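Local atomic coordinates of nematode fatty acid retinoid binding protein (Necator americanus, PDB entry 4XCP), a protein that probably binds lipids such as fatty acids and retinol, and holds bound palmitic acid within its all-helical fold. Residues L40-V51 / S63-L74. Numbering follows the deposited sequence.
Sequences LSDGDKTVLKEV and SIAALKKKSPEL
V51 meets L67 where helix 42-51 packs on helix 63-70. The two axes come within 9.9 Å, and their directions differ by 135°, a roughly antiparallel crossing. D44 lies across from L74, in the first turn of helix 72-90. S41 and D44 form a capping box at the start of the first helix. S71 OG caps the last by accepting from L74 N.

V51 is a knob in the hole made by S63, A66, L67 and K70. Its two methyls divide the work. CG1, anti to the backbone N (chi1 170°), faces S63 O, and V51 CG2 lies 3.8 Å from L67 CA. One turn earlier, V47 CG1 reaches both L67 CD1, at 3.7 Å, and K70 CB. L74 points into the start of the first helix and the loop residue L40 before it. L74 CD2 sits 3.7 Å from L48 CG and also packs against D44 O. Its CD1 touches L40 CD2, the two side chains crossing at about a right angle. L48 CD2 adds a contact to L67 CD2 at 3.9 Å.

At the exposed edge, K70 bends at chi2 and chi3 and carries its ammonium over the E50 carboxylate. The salt bridge K70 NZ to E50 OE1 is 2.8 Å long, with NZ 51° out of the carboxylate plane.

L48 and S63 each touch a bound palmitic acid. L67 also packs on V78 of helix 72-90. The contact is a helix-pair packing in the all-helical FAR protein fold, consistent with this pair forming part of the wall around the bound lipid.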
loop_
_atom_site.group_PDB
_atom_site.type_symbol
_atom_site.label_atom_id
_atom_site.label_comp_id
_atom_site.label_asym_id
_atom_site.label_seq_id
_atom_site.Cartn_x
_atom_site.Cartn_y
_atom_site.Cartn_z
ATOM N N LEU A 40 4.786 14.464 -0.121
ATOM C CA LEU A 40 6.043 14.373 0.631
ATOM C C LEU A 40 7.107 15.393 0.224
ATOM O O LEU A 40 7.471 15.509 -0.958
ATOM C CB LEU A 40 6.628 12.948 0.596
ATOM C CG LEU A 40 5.737 11.837 1.186
ATOM C CD1 LEU A 40 6.341 10.432 0.919
ATOM C CD2 LEU A 40 5.466 12.052 2.702
ATOM N N SER A 41 7.600 16.131 1.228
ATOM C CA SER A 41 8.685 17.098 1.036
ATOM C C SER A 41 9.999 16.303 1.039
ATOM O O SER A 41 10.008 15.120 1.380
ATOM C CB SER A 41 8.703 18.096 2.191
ATOM O OG SER A 41 9.027 17.410 3.397
ATOM N N ASP A 42 11.114 16.959 0.704
ATOM C CA ASP A 42 12.414 16.310 0.745
ATOM C C ASP A 42 12.726 15.826 2.207
ATOM O O ASP A 42 13.191 14.708 2.406
ATOM C CB ASP A 42 13.477 17.279 0.198
ATOM C CG ASP A 42 14.888 16.836 0.440
ATOM O OD1 ASP A 42 15.349 15.923 -0.270
ATOM O OD2 ASP A 42 15.527 17.397 1.333
ATOM N N GLY A 43 12.440 16.670 3.192
ATOM C CA GLY A 43 12.601 16.348 4.606
ATOM C C GLY A 43 11.739 15.178 5.041
ATOM O O GLY A 43 12.206 14.311 5.789
ATOM N N ASP A 44 10.464 15.130 4.568
ATOM C CA ASP A 44 9.550 14.019 4.894
ATOM C C ASP A 44 10.172 12.668 4.507
ATOM O O ASP A 44 10.170 11.740 5.307
ATOM C CB ASP A 44 8.199 14.173 4.155
ATOM C CG ASP A 44 7.265 15.245 4.704
ATOM O OD1 ASP A 44 7.406 15.610 5.896
ATOM O OD2 ASP A 44 6.398 15.733 3.932
ATOM N N LYS A 45 10.699 12.583 3.271
ATOM C CA LYS A 45 11.348 11.401 2.689
ATOM C C LYS A 45 12.593 11.000 3.477
ATOM O O LYS A 45 12.801 9.813 3.682
ATOM C CB LYS A 45 11.731 11.679 1.232
ATOM C CG LYS A 45 10.527 11.770 0.295
ATOM C CD LYS A 45 11.058 12.454 -0.942
ATOM C CE LYS A 45 10.122 12.589 -2.077
ATOM N NZ LYS A 45 10.874 13.151 -3.238
ATOM N N THR A 46 13.400 11.985 3.942
ATOM C CA THR A 46 14.575 11.686 4.762
ATOM C C THR A 46 14.142 10.992 6.053
ATOM O O THR A 46 14.720 9.967 6.426
ATOM C CB THR A 46 15.374 12.953 5.057
ATOM O OG1 THR A 46 15.945 13.360 3.827
ATOM C CG2 THR A 46 16.488 12.720 6.103
ATOM N N VAL A 47 13.126 11.560 6.728
ATOM C CA VAL A 47 12.634 11.049 8.003
ATOM C C VAL A 47 12.011 9.642 7.841
ATOM O O VAL A 47 12.290 8.765 8.664
ATOM C CB VAL A 47 11.718 12.086 8.710
ATOM C CG1 VAL A 47 11.077 11.505 9.966
ATOM C CG2 VAL A 47 12.529 13.337 9.077
ATOM N N LEU A 48 11.266 9.403 6.743
ATOM C CA LEU A 48 10.682 8.080 6.474
ATOM C C LEU A 48 11.773 7.031 6.269
ATOM O O LEU A 48 11.712 5.952 6.871
ATOM C CB LEU A 48 9.706 8.118 5.277
ATOM C CG LEU A 48 8.391 8.888 5.522
ATOM C CD1 LEU A 48 7.629 9.078 4.225
ATOM C CD2 LEU A 48 7.498 8.184 6.565
ATOM N N LYS A 49 12.790 7.375 5.475
ATOM C CA LYS A 49 13.940 6.521 5.200
ATOM C C LYS A 49 14.718 6.216 6.493
ATOM O O LYS A 49 15.038 5.052 6.743
ATOM C CB LYS A 49 14.846 7.180 4.142
ATOM C CG LYS A 49 16.086 6.364 3.772
ATOM C CD LYS A 49 16.887 7.051 2.690
ATOM C CE LYS A 49 18.147 6.292 2.324
ATOM N NZ LYS A 49 17.859 5.026 1.596
ATOM N N GLU A 50 14.997 7.245 7.321
ATOM C CA GLU A 50 15.711 7.058 8.603
ATOM C C GLU A 50 14.926 6.146 9.562
ATOM O O GLU A 50 15.517 5.280 10.194
ATOM C CB GLU A 50 15.999 8.411 9.284
ATOM C CG GLU A 50 17.117 9.176 8.611
ATOM C CD GLU A 50 17.263 10.613 9.060
ATOM O OE1 GLU A 50 16.355 11.128 9.746
ATOM O OE2 GLU A 50 18.253 11.251 8.651
ATOM N N VAL A 51 13.599 6.341 9.670
ATOM C CA VAL A 51 12.760 5.480 10.512
ATOM C C VAL A 51 12.811 4.033 9.959
ATOM O O VAL A 51 13.032 3.103 10.717
ATOM C CB VAL A 51 11.304 6.018 10.670
ATOM C CG1 VAL A 51 10.389 4.976 11.334
ATOM C CG2 VAL A 51 11.301 7.309 11.480
ATOM N N SER A 63 6.460 1.294 14.472
ATOM C CA SER A 63 7.097 2.035 13.385
ATOM C C SER A 63 6.525 3.483 13.340
ATOM O O SER A 63 7.285 4.439 13.214
ATOM C CB SER A 63 6.851 1.318 12.059
ATOM O OG SER A 63 7.584 1.974 11.038
ATOM N N ILE A 64 5.192 3.632 13.490
ATOM C CA ILE A 64 4.494 4.939 13.514
ATOM C C ILE A 64 4.899 5.750 14.773
ATOM O O ILE A 64 5.152 6.955 14.683
ATOM C CB ILE A 64 2.953 4.744 13.380
ATOM C CG1 ILE A 64 2.608 4.085 12.021
ATOM C CG2 ILE A 64 2.172 6.081 13.573
ATOM C CD1 ILE A 64 1.123 3.670 11.872
ATOM N N ALA A 65 5.007 5.073 15.930
ATOM C CA ALA A 65 5.442 5.714 17.180
ATOM C C ALA A 65 6.866 6.278 17.027
ATOM O O ALA A 65 7.112 7.409 17.449
ATOM C CB ALA A 65 5.365 4.718 18.346
ATOM N N ALA A 66 7.788 5.524 16.377
ATOM C CA ALA A 66 9.167 5.982 16.116
ATOM C C ALA A 66 9.132 7.180 15.160
ATOM O O ALA A 66 9.855 8.150 15.364
ATOM C CB ALA A 66 10.012 4.848 15.530
ATOM N N LEU A 67 8.233 7.140 14.158
ATOM C CA LEU A 67 8.055 8.238 13.218
ATOM C C LEU A 67 7.553 9.524 13.931
ATOM O O LEU A 67 8.096 10.604 13.695
ATOM C CB LEU A 67 7.107 7.820 12.057
ATOM C CG LEU A 67 6.768 8.927 11.041
ATOM C CD1 LEU A 67 8.022 9.459 10.339
ATOM C CD2 LEU A 67 5.766 8.454 10.043
ATOM N N LYS A 68 6.546 9.391 14.815
ATOM C CA LYS A 68 5.968 10.490 15.596
ATOM C C LYS A 68 7.021 11.160 16.466
ATOM O O LYS A 68 6.992 12.376 16.619
ATOM C CB LYS A 68 4.805 9.989 16.473
ATOM C CG LYS A 68 3.514 9.747 15.713
ATOM C CD LYS A 68 2.431 9.205 16.627
ATOM C CE LYS A 68 1.061 9.265 15.996
ATOM N NZ LYS A 68 0.090 8.396 16.722
ATOM N N LYS A 69 7.967 10.372 17.010
ATOM C CA LYS A 69 9.067 10.876 17.833
ATOM C C LYS A 69 9.942 11.840 17.009
ATOM O O LYS A 69 10.270 12.927 17.486
ATOM C CB LYS A 69 9.896 9.705 18.404
ATOM C CG LYS A 69 11.006 10.133 19.373
ATOM C CD LYS A 69 12.392 9.552 19.001
ATOM C CE LYS A 69 13.160 10.378 17.975
ATOM N NZ LYS A 69 14.177 9.566 17.252
ATOM N N LYS A 70 10.276 11.459 15.760
ATOM C CA LYS A 70 11.084 12.296 14.870
ATOM C C LYS A 70 10.271 13.464 14.321
ATOM O O LYS A 70 10.795 14.557 14.180
ATOM C CB LYS A 70 11.616 11.471 13.696
ATOM C CG LYS A 70 12.475 10.273 14.086
ATOM C CD LYS A 70 13.951 10.526 13.898
ATOM C CE LYS A 70 14.432 10.347 12.473
ATOM N NZ LYS A 70 15.904 10.541 12.400
ATOM N N SER A 71 9.007 13.210 13.962
ATOM C CA SER A 71 8.109 14.169 13.325
ATOM C C SER A 71 6.661 13.996 13.773
ATOM O O SER A 71 5.919 13.208 13.170
ATOM C CB SER A 71 8.195 14.053 11.802
ATOM O OG SER A 71 7.279 14.932 11.158
ATOM N N PRO A 72 6.202 14.762 14.785
ATOM C CA PRO A 72 4.785 14.677 15.169
ATOM C C PRO A 72 3.834 14.903 13.981
ATOM O O PRO A 72 2.830 14.222 13.885
ATOM C CB PRO A 72 4.651 15.782 16.229
ATOM C CG PRO A 72 6.028 15.884 16.829
ATOM C CD PRO A 72 6.932 15.728 15.643
ATOM N N GLU A 73 4.163 15.822 13.059
ATOM C CA GLU A 73 3.314 16.118 11.909
ATOM C C GLU A 73 3.239 14.986 10.881
ATOM O O GLU A 73 2.130 14.589 10.525
ATOM C CB GLU A 73 3.709 17.428 11.250
ATOM C CG GLU A 73 3.212 18.633 12.029
ATOM C CD GLU A 73 3.419 19.966 11.338
ATOM O OE1 GLU A 73 3.681 19.972 10.111
ATOM O OE2 GLU A 73 3.279 21.008 12.017
ATOM N N LEU A 74 4.388 14.456 10.427
ATOM C CA LEU A 74 4.387 13.330 9.474
ATOM C C LEU A 74 3.836 12.073 10.142
ATOM O O LEU A 74 3.070 11.358 9.519
ATOM C CB LEU A 74 5.793 13.069 8.892
ATOM C CG LEU A 74 5.931 12.062 7.727
ATOM C CD1 LEU A 74 5.013 12.397 6.584
ATOM C CD2 LEU A 74 7.337 12.018 7.247
#